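Local coordinates for protein RNA-dependent RNA Polymerase (Bombyx mori cytoplasmic polyhedrosis virus, PDB 6TZ0) that synthesises RNA from an RNA template with ribonucleoside triphosphates, serving both transcription and genome replication of this double-stranded RNA virus, at residues L661-S665 with D666-S670; Q687-E690 with N691-H694; V1162-P1166 with S1167-S1171. One frame throughout, in Å; residues are numbered along the deposited sequence.

Interaction 1 of 3, residues L661-S665 with D666-S670; sequences LKRAS and DGKNS
Arg-663 reaches forward from the last turn of a helix to Asn-669, across a chain reversal built as a Schellman motif. From CB the side chain runs to CG, which stands beside the backbone N (chi1 -74°), then extends to CD, and the bend at chi3 (57°) turns the guanidinium back onto the loop. NE makes a weak bond to Asn-669 O at 3.4 Å. CZ has Lys-668 CB for a neighbour, lying over one guanidinium face near its rim. NH1 lies 4.0 Å from Lys-668 CD. At the tip, NH2 donates to Asn-669 O at 3.2 Å with the acceptor close to the guanidinium plane, a second grip on the same oxygen. The motif rests on two backbone bonds, Lys-668 N to Arg-663 O (2.8 Å) and Gly-667 N to Ala-664 O (3.3 Å), with Gly-667 at a phi of 92°. Separately, Lys-662 NZ meets the syn side of Asp-666 OD2 in a 2.9 Å salt bridge. Lys-662 O accepts from both Ser-665 OG and Asp-666 N. The turn closes helix 644-665 and leads into strand 672-677, with Arg-663 packed on His-696 and Ser-699 of helix 690-705 and its NH1 in a long, weak ion pair with Asp-695.

Interaction 2 of 3, residues Q687-E690 with N691-H694; sequences QGNE and NDTH
The first turn of helix 690-705 starts here, with Asn-689 at the N-cap and the chain arriving from strand 682-687. The N-cap side chain makes no capping bond; the carbonyl of Asn-689 is the polar focus instead, and Thr-693 supplies both of its donors in this contact. Thr-693 N reaches Asn-689 O at 3.1 Å with a nearly straight N-H angle of 163°, as a normal helical bond. Thr-693 OG1 donates to the same Asn-689 O at 2.7 Å, tilted modestly from the carbonyl plane. The torsion explains this double grip: with chi1 at 53°, OG1 lies between backbone N and carbonyl carbon and is turned back down the helix. It leaves the methyl CG2 beside the backbone N, 3.8 Å from Gly-688 N, against the incoming chain. One residue on, His-694 N bonds to Glu-690 O at 3.0 Å. The His-694 ring is carried away to stack on Phe-291. Asn-689 and Asp-692 run side by side, their planes 49° apart and ND2 and OD2 at 4.2 Å, a loose approach. Chemically, the hydroxyl of the buried Thr-693 is satisfied by the carbonyl of the N-cap residue, one turn back. The carboxylates of Glu-690 and Asp-692, both within this first turn, are probably favoured by the positive end of the helix dipole.

Interaction 3 of 3, residues V1162-P1166 with S1167-S1171; sequences VRIPP and SYYVS
Two overlapping beta turns, Pro-1165 to Tyr-1168 and Pro-1166 to Tyr-1169, carry the chain off edge strand 1162-1163 of a three-stranded mixed sheet, and an inverse gamma turn centred on Tyr-1169 follows. The evidence is the separation of CA atoms, 6.3 Å from Pro-1165 CA to Tyr-1168 CA and 5.7 Å from Pro-1166 CA to Tyr-1169 CA, both within the beta-turn limit. Two long, weak bonds agree: Tyr-1168 N to Pro-1165 O at 3.4 Å and Tyr-1169 N to Pro-1166 O at 3.5 Å. The two tyrosines fold back upon the preceding residues. Pro-1165 lies alongside Tyr-1168, pointing the same way, and its CD meets the ring edge in plane, 3.6 Å from CE2. CG of Tyr-1169 stands beside its own backbone N (chi1 -68°), and CD2 comes edge-on to Pro-1166 CA at 3.7 Å. The side chains of Tyr-1169 and Ile-1164 cross at about a right angle. Tyr-1178 of helix 1174-1188 meets the Tyr-1169 ring edge-to-face and bonds through its OH to Tyr-1168 O, while Ile-1164 also leans on Met-1200. Ile-1164 meets the tyrosine with CG2, 3.7 Å from Tyr-1169 CE2, while CD1 lies 3.7 Å from Tyr-1169 OH.

How the interactions relate
Interactions 1, 2 and 3 follow in series along the chain. The first two flank one antiparallel hairpin of the polymerase domain: residues 661-670 lead into strand 672-677, and residues 687-694 leave strand 682-687. Both lie at the hairpin end opposite the turn with Asp-680 and Asp-681, which bind magnesium in another structure of this protein. Their centres are 14 Å apart, and they touch where Asn-669 ND2 packs 3.6 Å from Asp-692 OD2, bringing the end of helix 644-665 against the start of helix 690-705. Interaction 3 belongs to the C-terminal region, centred 65 and 59 Å from interactions 1 and 2, with no direct contact, its nearest atoms about 50 and 41 Å away respectively.

Interaction 1 of 3, residues L661-S665 with D666-S670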
loop_
_atom_site.group_PDB
_atom_site.type_symbol
_atom_site.label_atom_id
_atom_site.label_comp_id
_atom_site.label_asym_id
_atom_site.label_seq_id
_atom_site.Cartn_x
_atom_site.Cartn_y
_atom_site.Cartn_z
ATOM N N LEU A 661 -12.764 3.414 -29.115
ATOM C CA LEU A 661 -14.066 3.008 -29.653
ATOM C C LEU A 661 -14.941 4.206 -30.019
ATOM O O LEU A 661 -15.681 4.165 -31.009
ATOM C CB LEU A 661 -14.805 2.133 -28.648
ATOM C CG LEU A 661 -14.212 0.785 -28.280
ATOM C CD1 LEU A 661 -15.067 0.123 -27.224
ATOM C CD2 LEU A 661 -14.093 -0.082 -29.510
ATOM N N LYS A 662 -14.876 5.278 -29.227
ATOM C CA LYS A 662 -15.676 6.471 -29.480
ATOM C C LYS A 662 -15.218 7.200 -30.733
ATOM O O LYS A 662 -16.051 7.687 -31.508
ATOM C CB LYS A 662 -15.596 7.391 -28.265
ATOM C CG LYS A 662 -16.399 8.666 -28.344
ATOM C CD LYS A 662 -17.879 8.375 -28.309
ATOM C CE LYS A 662 -18.678 9.645 -28.092
ATOM N NZ LYS A 662 -18.555 10.614 -29.207
ATOM N N ARG A 663 -13.906 7.272 -30.951
ATOM C CA ARG A 663 -13.383 7.819 -32.194
ATOM C C ARG A 663 -13.753 6.951 -33.384
ATOM O O ARG A 663 -13.983 7.471 -34.478
ATOM C CB ARG A 663 -11.871 7.971 -32.110
ATOM C CG ARG A 663 -11.407 9.114 -31.266
ATOM C CD ARG A 663 -9.911 9.065 -31.147
ATOM N NE ARG A 663 -9.247 9.080 -32.444
ATOM C CZ ARG A 663 -8.911 10.181 -33.103
ATOM N NH1 ARG A 663 -9.183 11.372 -32.594
ATOM N NH2 ARG A 663 -8.306 10.083 -34.275
ATOM N N ALA A 664 -13.801 5.629 -33.193
ATOM C CA ALA A 664 -14.255 4.752 -34.268
ATOM C C ALA A 664 -15.714 5.016 -34.624
ATOM O O ALA A 664 -16.071 5.058 -35.805
ATOM C CB ALA A 664 -14.056 3.292 -33.873
ATOM N N SER A 665 -16.566 5.215 -33.622
ATOM C CA SER A 665 -17.976 5.469 -33.887
ATOM C C SER A 665 -18.247 6.881 -34.386
ATOM O O SER A 665 -19.313 7.122 -34.954
ATOM C CB SER A 665 -18.818 5.217 -32.641
ATOM O OG SER A 665 -18.604 6.228 -31.679
ATOM N N ASP A 666 -17.328 7.823 -34.184
ATOM C CA ASP A 666 -17.463 9.153 -34.765
ATOM C C ASP A 666 -16.887 9.255 -36.169
ATOM O O ASP A 666 -16.958 10.327 -36.772
ATOM C CB ASP A 666 -16.792 10.205 -33.877
ATOM C CG ASP A 666 -17.570 10.485 -32.617
ATOM O OD1 ASP A 666 -18.805 10.313 -32.632
ATOM O OD2 ASP A 666 -16.947 10.897 -31.618
ATOM N N GLY A 667 -16.318 8.183 -36.702
ATOM C CA GLY A 667 -15.757 8.202 -38.032
ATOM C C GLY A 667 -14.289 8.538 -38.120
ATOM O O GLY A 667 -13.854 9.042 -39.158
ATOM N N LYS A 668 -13.515 8.283 -37.072
ATOM C CA LYS A 668 -12.099 8.604 -37.041
ATOM C C LYS A 668 -11.292 7.347 -36.770
ATOM O O LYS A 668 -11.732 6.455 -36.043
ATOM C CB LYS A 668 -11.807 9.652 -35.971
ATOM C CG LYS A 668 -12.471 10.968 -36.247
ATOM C CD LYS A 668 -12.227 11.962 -35.142
ATOM C CE LYS A 668 -12.962 13.256 -35.423
ATOM N NZ LYS A 668 -12.757 14.252 -34.345
ATOM N N ASN A 669 -10.102 7.286 -37.348
ATOM C CA ASN A 669 -9.278 6.104 -37.192
ATOM C C ASN A 669 -8.621 6.078 -35.816
ATOM O O ASN A 669 -8.665 7.042 -35.051
ATOM C CB ASN A 669 -8.230 6.032 -38.299
ATOM C CG ASN A 669 -7.351 7.269 -38.367
ATOM O OD1 ASN A 669 -7.556 8.243 -37.645
ATOM N ND2 ASN A 669 -6.339 7.218 -39.213
ATOM N N SER A 670 -7.991 4.958 -35.506
ATOM C CA SER A 670 -7.122 4.850 -34.352
ATOM C C SER A 670 -5.724 4.531 -34.845
ATOM O O SER A 670 -5.542 3.703 -35.740
ATOM C CB SER A 670 -7.583 3.769 -33.386
ATOM O OG SER A 670 -7.361 2.480 -33.912
#

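Interaction 2 of 3, residues Q687-E690 with N691-H694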
loop_
_atom_site.group_PDB
_atom_site.type_symbol
_atom_site.label_atom_id
_atom_site.label_comp_id
_atom_site.label_asym_id
_atom_site.label_seq_id
_atom_site.Cartn_x
_atom_site.Cartn_y
_atom_site.Cartn_z
ATOM N N GLN A 687 1.203 5.072 -33.769
ATOM C CA GLN A 687 1.982 4.916 -34.993
ATOM C C GLN A 687 1.160 5.337 -36.199
ATOM O O GLN A 687 0.039 4.861 -36.386
ATOM C CB GLN A 687 2.469 3.476 -35.171
ATOM C CG GLN A 687 3.438 3.300 -36.325
ATOM C CD GLN A 687 4.005 1.904 -36.424
ATOM O OE1 GLN A 687 3.579 0.998 -35.716
ATOM N NE2 GLN A 687 5.000 1.732 -37.282
ATOM N N GLY A 688 1.734 6.206 -37.028
ATOM C CA GLY A 688 1.083 6.660 -38.240
ATOM C C GLY A 688 1.676 7.949 -38.759
ATOM O O GLY A 688 2.895 8.123 -38.736
ATOM N N ASN A 689 0.836 8.850 -39.257
ATOM C CA ASN A 689 1.278 10.179 -39.646
ATOM C C ASN A 689 1.284 11.096 -38.437
ATOM O O ASN A 689 0.721 10.777 -37.393
ATOM C CB ASN A 689 0.373 10.761 -40.725
ATOM C CG ASN A 689 0.598 10.127 -42.074
ATOM O OD1 ASN A 689 1.738 9.945 -42.503
ATOM N ND2 ASN A 689 -0.490 9.763 -42.749
ATOM N N GLU A 690 1.915 12.258 -38.591
ATOM C CA GLU A 690 1.952 13.210 -37.487
ATOM C C GLU A 690 0.582 13.816 -37.222
ATOM O O GLU A 690 0.254 14.120 -36.068
ATOM C CB GLU A 690 2.977 14.306 -37.764
ATOM C CG GLU A 690 4.410 13.816 -37.750
ATOM C CD GLU A 690 5.408 14.933 -37.946
ATOM O OE1 GLU A 690 4.975 16.079 -38.183
ATOM O OE2 GLU A 690 6.626 14.666 -37.866
ATOM N N ASN A 691 -0.240 13.949 -38.264
ATOM C CA ASN A 691 -1.576 14.509 -38.105
ATOM C C ASN A 691 -2.476 13.585 -37.298
ATOM O O ASN A 691 -3.120 14.022 -36.336
ATOM C CB ASN A 691 -2.179 14.772 -39.476
ATOM C CG ASN A 691 -1.457 15.864 -40.216
ATOM O OD1 ASN A 691 -1.143 16.912 -39.653
ATOM N ND2 ASN A 691 -1.162 15.617 -41.486
ATOM N N ASP A 692 -2.509 12.302 -37.658
ATOM C CA ASP A 692 -3.384 11.350 -36.991
ATOM C C ASP A 692 -2.931 11.074 -35.567
ATOM O O ASP A 692 -3.764 10.990 -34.655
ATOM C CB ASP A 692 -3.430 10.048 -37.780
ATOM C CG ASP A 692 -4.046 10.220 -39.147
ATOM O OD1 ASP A 692 -4.881 11.130 -39.316
ATOM O OD2 ASP A 692 -3.692 9.442 -40.055
ATOM N N THR A 693 -1.617 10.940 -35.361
ATOM C CA THR A 693 -1.093 10.701 -34.022
ATOM C C THR A 693 -1.306 11.903 -33.117
ATOM O O THR A 693 -1.656 11.739 -31.940
ATOM C CB THR A 693 0.386 10.323 -34.086
ATOM O OG1 THR A 693 1.108 11.313 -34.823
ATOM C CG2 THR A 693 0.578 8.969 -34.724
ATOM N N HIS A 694 -1.149 13.118 -33.653
ATOM C CA HIS A 694 -1.408 14.304 -32.847
ATOM C C HIS A 694 -2.889 14.437 -32.512
ATOM O O HIS A 694 -3.235 14.784 -31.378
ATOM C CB HIS A 694 -0.890 15.547 -33.565
ATOM C CG HIS A 694 -1.094 16.818 -32.800
ATOM N ND1 HIS A 694 -0.400 17.111 -31.646
ATOM C CD2 HIS A 694 -1.893 17.884 -33.039
ATOM C CE1 HIS A 694 -0.776 18.296 -31.197
ATOM N NE2 HIS A 694 -1.679 18.786 -32.026
#

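Interaction 3 of 3, residues V1162-P1166 with S1167-S1171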
loop_
_atom_site.group_PDB
_atom_site.type_symbol
_atom_site.label_atom_id
_atom_site.label_comp_id
_atom_site.label_asym_id
_atom_site.label_seq_id
_atom_site.Cartn_x
_atom_site.Cartn_y
_atom_site.Cartn_z
ATOM N N VAL A 1162 35.331 -21.936 -24.509
ATOM C CA VAL A 1162 36.317 -22.701 -23.756
ATOM C C VAL A 1162 36.441 -24.083 -24.381
ATOM O O VAL A 1162 35.432 -24.766 -24.592
ATOM C CB VAL A 1162 35.931 -22.803 -22.267
ATOM C CG1 VAL A 1162 36.895 -23.701 -21.515
ATOM C CG2 VAL A 1162 35.903 -21.427 -21.631
ATOM N N ARG A 1163 37.672 -24.493 -24.676
ATOM C CA ARG A 1163 37.940 -25.817 -25.217
ATOM C C ARG A 1163 38.163 -26.794 -24.072
ATOM O O ARG A 1163 39.156 -26.692 -23.346
ATOM C CB ARG A 1163 39.152 -25.787 -26.146
ATOM C CG ARG A 1163 39.431 -27.117 -26.805
ATOM C CD ARG A 1163 40.532 -27.028 -27.850
ATOM N NE ARG A 1163 41.855 -26.755 -27.296
ATOM C CZ ARG A 1163 42.679 -27.690 -26.833
ATOM N NH1 ARG A 1163 42.315 -28.963 -26.847
ATOM N NH2 ARG A 1163 43.869 -27.348 -26.358
ATOM N N ILE A 1164 37.245 -27.732 -23.911
ATOM C CA ILE A 1164 37.313 -28.756 -22.873
ATOM C C ILE A 1164 37.675 -30.074 -23.542
ATOM O O ILE A 1164 36.978 -30.490 -24.473
ATOM C CB ILE A 1164 35.983 -28.882 -22.111
ATOM C CG1 ILE A 1164 35.657 -27.570 -21.409
ATOM C CG2 ILE A 1164 36.050 -30.012 -21.109
ATOM C CD1 ILE A 1164 34.243 -27.485 -20.930
ATOM N N PRO A 1165 38.754 -30.738 -23.127
ATOM C CA PRO A 1165 39.127 -32.026 -23.729
ATOM C C PRO A 1165 38.112 -33.105 -23.406
ATOM O O PRO A 1165 37.594 -33.167 -22.282
ATOM C CB PRO A 1165 40.485 -32.331 -23.084
ATOM C CG PRO A 1165 41.008 -31.006 -22.686
ATOM C CD PRO A 1165 39.815 -30.218 -22.256
ATOM N N PRO A 1166 37.803 -33.980 -24.370
ATOM C CA PRO A 1166 36.687 -34.924 -24.187
ATOM C C PRO A 1166 36.980 -36.076 -23.244
ATOM O O PRO A 1166 36.055 -36.831 -22.927
ATOM C CB PRO A 1166 36.431 -35.432 -25.607
ATOM C CG PRO A 1166 37.736 -35.283 -26.294
ATOM C CD PRO A 1166 38.373 -34.055 -25.726
ATOM N N SER A 1167 38.215 -36.239 -22.779
ATOM C CA SER A 1167 38.534 -37.295 -21.829
ATOM C C SER A 1167 38.077 -36.978 -20.411
ATOM O O SER A 1167 38.210 -37.835 -19.531
ATOM C CB SER A 1167 40.041 -37.573 -21.834
ATOM O OG SER A 1167 40.774 -36.473 -21.330
ATOM N N TYR A 1168 37.548 -35.780 -20.161
ATOM C CA TYR A 1168 37.036 -35.434 -18.845
ATOM C C TYR A 1168 35.561 -35.754 -18.674
ATOM O O TYR A 1168 35.081 -35.808 -17.539
ATOM C CB TYR A 1168 37.242 -33.949 -18.554
ATOM C CG TYR A 1168 38.680 -33.516 -18.483
ATOM C CD1 TYR A 1168 39.515 -33.985 -17.482
ATOM C CD2 TYR A 1168 39.179 -32.566 -19.359
ATOM C CE1 TYR A 1168 40.824 -33.573 -17.395
ATOM C CE2 TYR A 1168 40.488 -32.141 -19.274
ATOM C CZ TYR A 1168 41.302 -32.646 -18.290
ATOM O OH TYR A 1168 42.604 -32.225 -18.208
ATOM N N TYR A 1169 34.838 -35.966 -19.766
ATOM C CA TYR A 1169 33.408 -36.261 -19.718
ATOM C C TYR A 1169 33.231 -37.704 -19.272
ATOM O O TYR A 1169 33.174 -38.630 -20.080
ATOM C CB TYR A 1169 32.774 -35.998 -21.074
ATOM C CG TYR A 1169 32.749 -34.537 -21.433
ATOM C CD1 TYR A 1169 31.718 -33.718 -21.005
ATOM C CD2 TYR A 1169 33.770 -33.970 -22.177
ATOM C CE1 TYR A 1169 31.695 -32.378 -21.324
ATOM C CE2 TYR A 1169 33.757 -32.630 -22.500
ATOM C CZ TYR A 1169 32.718 -31.842 -22.070
ATOM O OH TYR A 1169 32.700 -30.508 -22.391
ATOM N N VAL A 1170 33.146 -37.895 -17.957
ATOM C CA VAL A 1170 33.063 -39.214 -17.349
ATOM C C VAL A 1170 31.747 -39.439 -16.634
ATOM O O VAL A 1170 31.569 -40.490 -16.004
ATOM C CB VAL A 1170 34.237 -39.459 -16.385
ATOM C CG1 VAL A 1170 35.552 -39.354 -17.127
ATOM C CG2 VAL A 1170 34.188 -38.476 -15.234
ATOM N N SER A 1171 30.818 -38.492 -16.705
ATOM C CA SER A 1171 29.520 -38.661 -16.074
ATOM C C SER A 1171 28.489 -37.858 -16.848
ATOM O O SER A 1171 28.825 -36.952 -17.611
ATOM C CB SER A 1171 29.545 -38.231 -14.607
ATOM O OG SER A 1171 28.259 -38.343 -14.029
#